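PDB 4PYS: beta-N-acetylhexosaminidase from Bacteroides fragilis, which probably removes terminal beta-linked N-acetylhexosamine residues from glycoconjugates by hydrolysis, as a glycoside hydrolase of family 20. Local coordinates for residues Q9-T14 with R107-G112; A102-R107 with M155-K160; K151-A156 with A214-T219. One frame throughout, in Å; residues are numbered along the deposited sequence.

Three contacts run from the accessory domain into the catalytic barrel, each joined to the next by a common helix. Contact 1 and contact 2 both use helix 96-109 and touch one another; contact 2 and contact 3 both use helix 146-158. All three are mostly buried, though contact 1, farthest from the centre of the chain, has an exposed edge at Gln9 and holds a water and a formic acid molecule. Its polar bonds run from a glutamine amide to backbone. Contact 2, between the two domains, relies on side-chain hydrogen bonds, and contact 3, in the helical layer around the barrel strands, combines a buried salt bridge with aliphatic packing. Ser157 connects the last two, bonding Arg216 O.

Contact 1: Q9-T14 with R107-G112. With FMT (formic acid), chain K.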
# COMPACT_ATOMS: atom_id res chain seq x y z
N GLN A 9 -8.67 22.51 -13.81
CA GLN A 9 -7.72 22.11 -14.83
C GLN A 9 -7.72 20.59 -15.00
O GLN A 9 -8.34 20.06 -15.92
CB GLN A 9 -6.32 22.64 -14.50
CG GLN A 9 -5.89 22.46 -13.05
CD GLN A 9 -4.40 22.54 -12.86
OE1 GLN A 9 -3.85 21.96 -11.93
NE2 GLN A 9 -3.73 23.27 -13.75
N ILE A 10 -7.03 19.88 -14.11
CA ILE A 10 -6.81 18.46 -14.30
C ILE A 10 -6.96 17.64 -13.02
O ILE A 10 -6.83 18.16 -11.91
CB ILE A 10 -5.41 18.16 -14.89
CG1 ILE A 10 -4.34 18.31 -13.84
CG2 ILE A 10 -5.10 19.04 -16.12
CD1 ILE A 10 -3.12 17.52 -14.16
N ILE A 11 -7.20 16.36 -13.21
CA ILE A 11 -7.29 15.42 -12.09
C ILE A 11 -6.22 14.34 -12.27
O ILE A 11 -6.07 13.81 -13.38
CB ILE A 11 -8.68 14.73 -12.06
CG1 ILE A 11 -9.78 15.72 -11.71
CG2 ILE A 11 -8.67 13.59 -11.06
CD1 ILE A 11 -11.20 15.26 -12.12
N MSE A 12 -5.48 14.04 -11.20
CA MSE A 12 -4.51 12.94 -11.22
C MSE A 12 -4.85 11.92 -10.15
O MSE A 12 -5.18 12.28 -9.02
CB MSE A 12 -3.07 13.44 -11.00
CG MSE A 12 -2.66 14.48 -12.02
SE MSE A 12 -0.77 14.89 -11.92
CE MSE A 12 -0.10 13.29 -12.80
N PRO A 13 -4.80 10.62 -10.50
CA PRO A 13 -4.49 10.05 -11.82
C PRO A 13 -5.59 10.38 -12.84
O PRO A 13 -6.72 10.70 -12.46
CB PRO A 13 -4.41 8.54 -11.55
CG PRO A 13 -5.15 8.32 -10.25
CD PRO A 13 -5.02 9.59 -9.47
N THR A 14 -5.25 10.30 -14.11
CA THR A 14 -6.12 10.75 -15.20
C THR A 14 -7.39 9.93 -15.25
O THR A 14 -7.32 8.70 -15.31
CB THR A 14 -5.42 10.58 -16.54
OG1 THR A 14 -4.19 11.31 -16.52
CG2 THR A 14 -6.31 11.09 -17.68
N ARG A 107 -12.14 17.09 -5.28
CA ARG A 107 -11.09 17.87 -4.61
C ARG A 107 -10.20 18.58 -5.61
O ARG A 107 -9.85 19.76 -5.42
CB ARG A 107 -10.18 16.95 -3.80
CG ARG A 107 -10.70 16.51 -2.47
CD ARG A 107 -9.65 15.60 -1.81
NE ARG A 107 -8.52 16.34 -1.25
CZ ARG A 107 -7.45 15.74 -0.73
NH1 ARG A 107 -7.37 14.41 -0.73
NH2 ARG A 107 -6.46 16.46 -0.21
N GLN A 108 -9.80 17.86 -6.66
CA GLN A 108 -8.91 18.41 -7.67
C GLN A 108 -9.63 19.20 -8.75
O GLN A 108 -9.01 20.00 -9.45
CB GLN A 108 -8.10 17.28 -8.32
CG GLN A 108 -7.12 16.65 -7.35
CD GLN A 108 -6.21 15.63 -7.99
OE1 GLN A 108 -5.77 15.81 -9.13
NE2 GLN A 108 -5.93 14.56 -7.27
N TRP A 109 -10.93 19.00 -8.88
CA TRP A 109 -11.69 19.66 -9.93
C TRP A 109 -12.12 21.07 -9.51
O TRP A 109 -12.31 21.94 -10.35
CB TRP A 109 -12.90 18.80 -10.34
CG TRP A 109 -13.55 19.25 -11.61
CD1 TRP A 109 -14.78 19.83 -11.75
CD2 TRP A 109 -13.00 19.16 -12.93
NE1 TRP A 109 -15.03 20.10 -13.08
CE2 TRP A 109 -13.94 19.70 -13.82
CE3 TRP A 109 -11.79 18.67 -13.45
CZ2 TRP A 109 -13.71 19.77 -15.21
CZ3 TRP A 109 -11.57 18.73 -14.82
CH2 TRP A 109 -12.52 19.28 -15.68
N ASN A 110 -12.26 21.29 -8.21
CA ASN A 110 -12.51 22.62 -7.67
C ASN A 110 -11.43 23.59 -8.15
O ASN A 110 -10.24 23.29 -8.03
CB ASN A 110 -12.51 22.54 -6.14
CG ASN A 110 -12.63 23.89 -5.47
OD1 ASN A 110 -13.27 24.80 -5.99
ND2 ASN A 110 -11.99 24.04 -4.31
N THR A 111 -11.82 24.74 -8.69
CA THR A 111 -10.84 25.67 -9.25
C THR A 111 -9.98 26.32 -8.17
O THR A 111 -8.81 26.65 -8.40
CB THR A 111 -11.48 26.79 -10.08
OG1 THR A 111 -12.04 27.77 -9.20
CG2 THR A 111 -12.55 26.24 -11.01
N GLY A 112 -10.56 26.53 -6.99
CA GLY A 112 -9.88 27.23 -5.92
C GLY A 112 -9.70 28.71 -6.24
O GLY A 112 -8.87 29.39 -5.64
C FMT K . -6.68 15.25 -16.29
O1 FMT K . -6.36 14.88 -17.43
O2 FMT K . -7.79 15.72 -15.99
O HOH W 1 -8.31 22.76 -10.93
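Gln108, near the end of helix 96-109, grips the backbone of Met12 (selenomethionine in the crystal) and so fastens the N-terminal segment to the helix of the family 20 domain 2, an alpha-beta domain that accompanies the catalytic barrel. The side chain sets out toward the segment. Gln108 CB lies 3.9 Å from Ile10 O and also packs against CG1 of Ile11. With CG beside the backbone N (chi1 -67°) and the chain extended beyond it, the amide is carried straight out to Met12. There the amide bonds twice to one residue, much as a neighbouring strand would. Gln108 OE1 accepts a hydrogen bond from Met12 N at 2.7 Å, nearly straight (169°), although the donor stands 31° off the carbonyl plane. Gln108 NE2 donates to Met12 O at 3.0 Å, lying in the plane of that carbonyl. Bonds at both its oxygen and its nitrogen fix the rotation of the buried amide.

Beside this amide pairing is an apolar touch. Ile11 reaches CD1 to within 3.7 Å of CE3 of Trp109, the two side chains crossing at about a right angle, while the indole NE1 is held from elsewhere by Pro120 O. Lys480, on helix 470-486, bonds to both Ile10 O and Gln108 O, bridging the two backbones from a third element. Near the exposed end, a water bridges Gln9 N and Gln108 O. Near Ile10 and Thr14, formic acid, probably from the crystallisation liquor, accepts a hydrogen bond from Ile11 N through its O2 at 2.9 Å.

Contact 2: A102-R107 with M155-K160; sequences AIQSLR and MASMLK
Gln104 and Ser157 meet where helix 96-109 of domain 2 abuts the end of helix 146-158, the helix of a beta-alpha-beta crossover in the TIM-barrel catalytic domain. This is the tight part of the contact. Bent at chi2 (-66°), the Gln104 side chain lays its CG 3.3 Å from Ser157 O and turns NE2 to donate to Ser157 OG at 2.9 Å. That hydroxyl also bonds to Arg216 O and links the contact to the loop between helix 203-214 and strand 219-223.

A second close bond lies beyond the helix end. Lys160, with positive phi, is the C-prime residue of the Schellman motif that closes helix 146-158; from there its long side chain reaches onward and across to helix 96-109, turning at its last torsion to bring NZ 2.8 Å from Ser105 OG, which bonds to Tyr80 OH as well.

The looser side is still buried. Here the Met158 side chain, a selenomethionine, crosses that of Arg107 at about a right angle, and its CG comes only to 3.9 Å from Arg107 NH1. A bond within helix 96-109 probably steadies this side: Arg107 NH1 meets Gln104 OE1 at 2.9 Å, in the carbonyl plane and on a lone pair.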
# COMPACT_ATOMS: atom_id res chain seq x y z
N ALA A 102 -14.77 9.51 -6.33
CA ALA A 102 -15.43 10.72 -6.85
C ALA A 102 -15.07 11.94 -6.01
O ALA A 102 -14.85 13.03 -6.54
CB ALA A 102 -16.96 10.53 -6.91
N ILE A 103 -15.04 11.76 -4.68
CA ILE A 103 -14.66 12.85 -3.79
C ILE A 103 -13.23 13.29 -4.06
O ILE A 103 -12.95 14.48 -4.08
CB ILE A 103 -14.84 12.45 -2.30
CG1 ILE A 103 -16.33 12.44 -1.95
CG2 ILE A 103 -14.11 13.42 -1.36
CD1 ILE A 103 -16.64 11.71 -0.64
N GLN A 104 -12.34 12.34 -4.30
CA GLN A 104 -10.95 12.71 -4.59
C GLN A 104 -10.88 13.50 -5.90
O GLN A 104 -10.09 14.44 -6.02
CB GLN A 104 -10.05 11.46 -4.69
CG GLN A 104 -9.91 10.68 -3.39
CD GLN A 104 -9.19 11.45 -2.29
OE1 GLN A 104 -8.78 12.61 -2.47
NE2 GLN A 104 -9.02 10.81 -1.14
N SER A 105 -11.69 13.13 -6.89
CA SER A 105 -11.72 13.92 -8.13
C SER A 105 -12.30 15.32 -7.92
O SER A 105 -11.78 16.30 -8.48
CB SER A 105 -12.47 13.17 -9.24
OG SER A 105 -11.71 12.05 -9.67
N LEU A 106 -13.37 15.43 -7.13
CA LEU A 106 -13.97 16.74 -6.85
C LEU A 106 -12.96 17.66 -6.16
O LEU A 106 -12.92 18.86 -6.43
CB LEU A 106 -15.23 16.59 -5.99
CG LEU A 106 -16.49 16.06 -6.69
CD1 LEU A 106 -17.60 15.79 -5.67
CD2 LEU A 106 -16.97 17.04 -7.75
N ARG A 107 -12.14 17.09 -5.28
CA ARG A 107 -11.09 17.87 -4.61
C ARG A 107 -10.20 18.58 -5.61
O ARG A 107 -9.85 19.76 -5.42
CB ARG A 107 -10.18 16.95 -3.80
CG ARG A 107 -10.70 16.51 -2.47
CD ARG A 107 -9.65 15.60 -1.81
NE ARG A 107 -8.52 16.34 -1.25
CZ ARG A 107 -7.45 15.74 -0.73
NH1 ARG A 107 -7.37 14.41 -0.73
NH2 ARG A 107 -6.46 16.46 -0.21
N MSE A 155 -2.53 9.91 1.48
CA MSE A 155 -1.92 10.01 0.15
C MSE A 155 -2.43 8.90 -0.76
O MSE A 155 -2.77 9.13 -1.93
CB MSE A 155 -0.40 9.94 0.24
CG MSE A 155 0.25 9.89 -1.14
SE MSE A 155 2.06 9.18 -1.06
CE MSE A 155 1.59 7.33 -0.74
N ALA A 156 -2.47 7.69 -0.24
CA ALA A 156 -2.88 6.54 -1.05
C ALA A 156 -4.29 6.77 -1.57
O ALA A 156 -4.56 6.57 -2.75
CB ALA A 156 -2.81 5.26 -0.20
N SER A 157 -5.17 7.24 -0.70
CA SER A 157 -6.56 7.51 -1.09
C SER A 157 -6.62 8.63 -2.12
O SER A 157 -7.37 8.56 -3.10
CB SER A 157 -7.38 7.92 0.13
OG SER A 157 -8.76 8.04 -0.21
N MSE A 158 -5.81 9.66 -1.90
CA MSE A 158 -5.76 10.82 -2.79
C MSE A 158 -5.40 10.40 -4.21
O MSE A 158 -5.85 11.01 -5.19
CB MSE A 158 -4.74 11.84 -2.26
CG MSE A 158 -4.55 13.06 -3.13
SE MSE A 158 -3.18 14.21 -2.36
CE MSE A 158 -1.63 13.04 -2.71
N LEU A 159 -4.58 9.36 -4.33
CA LEU A 159 -4.08 8.90 -5.62
C LEU A 159 -4.90 7.72 -6.13
O LEU A 159 -4.51 7.04 -7.09
CB LEU A 159 -2.61 8.50 -5.48
CG LEU A 159 -1.68 9.68 -5.14
CD1 LEU A 159 -0.24 9.22 -5.00
CD2 LEU A 159 -1.78 10.76 -6.19
N LYS A 160 -6.05 7.51 -5.49
CA LYS A 160 -7.01 6.46 -5.85
C LYS A 160 -6.49 5.02 -5.70
O LYS A 160 -6.98 4.11 -6.36
CB LYS A 160 -7.60 6.70 -7.25
CG LYS A 160 -8.36 8.05 -7.34
CD LYS A 160 -9.27 8.07 -8.58
CE LYS A 160 -10.16 9.31 -8.63
NZ LYS A 160 -9.39 10.54 -9.04

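Contact 3: K151-A156 with A214-T219; sequences KYIDMA and ADRGIT
The salt bridge between Arg216 and Asp154 is unusual in its approach: Arg216 NH2 meets Asp154 OD1 at 2.9 Å from above the carboxylate plane, 48° out of it, while the oxygen lies at the edge of the guanidinium, near its plane. The two flat groups are therefore well turned against each other, their planes 63° apart, and pair through one oxygen and one nitrogen. The bridge lies in the TIM-barrel domain, between helix 146-158 and the turn that leads from helix 203-214 into strand 219-223.

Both charges have further partners. Asp154 OD2 is taken by Lys49, Arg216 NH2 also pairs with Glu48, and Arg216 NE is held by Tyr212 O, with the Tyr212 ring giving a cation-pi contact. Since Glu48 and Lys49 lie on helix 43-49 of domain 2, this charged cluster ties the barrel to the accessory domain, and the opposite charges gathered here would probably favour the ionised forms, although both residues are buried. Arg216 starts from the crowded rotamer, CG between the backbone N and the carbonyl carbon (chi1 54°), and bends twice more, which brings its CD alongside Asp154, 3.6 Å from Asp154 OD1.

The turn itself is a Schellman ending: Gly217, with positive phi, is its C-prime residue, Ile218 N reaching Ala213 O and Gly217 N reaching Ala214 O. Past the glycine the chain turns Ile218 toward helix 146-158. There Ile153 CG2 sits in the angle between the two residues, 4.2 Å from Arg216 CD and 4.1 Å from Ile218 CG1. One helical turn on, Ile218 CD1 closes against Ala156 CB at 3.9 Å.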
# COMPACT_ATOMS: atom_id res chain seq x y z
N LYS A 151 -0.83 10.27 7.19
CA LYS A 151 -0.48 11.09 6.03
C LYS A 151 -0.32 10.25 4.77
O LYS A 151 -0.75 10.65 3.68
CB LYS A 151 0.82 11.86 6.30
CG LYS A 151 1.46 12.49 5.05
CD LYS A 151 2.65 13.37 5.41
CE LYS A 151 3.33 13.96 4.15
NZ LYS A 151 4.48 14.87 4.52
N TYR A 152 0.29 9.08 4.91
CA TYR A 152 0.51 8.24 3.72
C TYR A 152 -0.69 7.39 3.35
O TYR A 152 -0.88 7.05 2.17
CB TYR A 152 1.82 7.45 3.87
CG TYR A 152 2.96 8.43 3.87
CD1 TYR A 152 3.28 9.14 2.72
CD2 TYR A 152 3.66 8.70 5.03
CE1 TYR A 152 4.29 10.08 2.72
CE2 TYR A 152 4.68 9.64 5.03
CZ TYR A 152 4.99 10.32 3.88
OH TYR A 152 5.99 11.26 3.91
N ILE A 153 -1.53 7.08 4.33
CA ILE A 153 -2.83 6.48 4.02
C ILE A 153 -3.68 7.50 3.26
O ILE A 153 -4.32 7.18 2.25
CB ILE A 153 -3.53 6.06 5.31
CG1 ILE A 153 -2.83 4.83 5.89
CG2 ILE A 153 -5.04 5.81 5.06
CD1 ILE A 153 -3.33 4.41 7.29
N ASP A 154 -3.66 8.74 3.73
CA ASP A 154 -4.39 9.81 3.05
C ASP A 154 -3.85 10.00 1.64
O ASP A 154 -4.62 10.21 0.69
CB ASP A 154 -4.26 11.10 3.87
CG ASP A 154 -5.33 12.13 3.54
OD1 ASP A 154 -6.52 11.75 3.41
OD2 ASP A 154 -4.97 13.32 3.40
N MSE A 155 -2.53 9.91 1.48
CA MSE A 155 -1.92 10.01 0.15
C MSE A 155 -2.43 8.90 -0.76
O MSE A 155 -2.77 9.13 -1.93
CB MSE A 155 -0.40 9.94 0.24
CG MSE A 155 0.25 9.89 -1.14
SE MSE A 155 2.06 9.18 -1.06
CE MSE A 155 1.59 7.33 -0.74
N ALA A 156 -2.47 7.69 -0.24
CA ALA A 156 -2.88 6.54 -1.05
C ALA A 156 -4.29 6.77 -1.57
O ALA A 156 -4.56 6.57 -2.75
CB ALA A 156 -2.81 5.26 -0.20
N ALA A 214 -10.44 3.29 6.64
CA ALA A 214 -11.76 2.89 6.14
C ALA A 214 -12.55 4.10 5.64
O ALA A 214 -13.25 4.02 4.63
CB ALA A 214 -12.55 2.14 7.21
N ASP A 215 -12.42 5.23 6.34
CA ASP A 215 -13.11 6.46 5.95
C ASP A 215 -12.65 6.99 4.61
O ASP A 215 -13.32 7.83 4.00
CB ASP A 215 -12.93 7.55 7.01
CG ASP A 215 -13.75 7.30 8.25
OD1 ASP A 215 -14.76 6.58 8.14
OD2 ASP A 215 -13.39 7.83 9.32
N ARG A 216 -11.49 6.54 4.15
CA ARG A 216 -11.01 6.99 2.85
C ARG A 216 -10.73 5.84 1.88
O ARG A 216 -9.92 5.96 0.96
CB ARG A 216 -9.83 7.97 3.00
CG ARG A 216 -8.66 7.51 3.83
CD ARG A 216 -8.01 8.68 4.59
NE ARG A 216 -8.84 9.06 5.74
CZ ARG A 216 -9.12 10.31 6.08
NH1 ARG A 216 -9.90 10.56 7.12
NH2 ARG A 216 -8.63 11.32 5.38
N GLY A 217 -11.44 4.73 2.06
CA GLY A 217 -11.44 3.65 1.09
C GLY A 217 -10.19 2.81 1.03
O GLY A 217 -9.93 2.14 0.03
N ILE A 218 -9.41 2.83 2.11
CA ILE A 218 -8.13 2.11 2.15
C ILE A 218 -8.22 0.89 3.06
O ILE A 218 -8.63 1.01 4.21
CB ILE A 218 -7.00 3.02 2.65
CG1 ILE A 218 -6.75 4.16 1.66
CG2 ILE A 218 -5.72 2.21 2.85
CD1 ILE A 218 -6.40 3.68 0.26
N THR A 219 -7.83 -0.27 2.54
CA THR A 219 -7.72 -1.49 3.34
C THR A 219 -6.27 -1.60 3.79
O THR A 219 -5.35 -1.50 2.98
CB THR A 219 -8.11 -2.71 2.51
OG1 THR A 219 -9.51 -2.62 2.18
CG2 THR A 219 -7.84 -4.01 3.27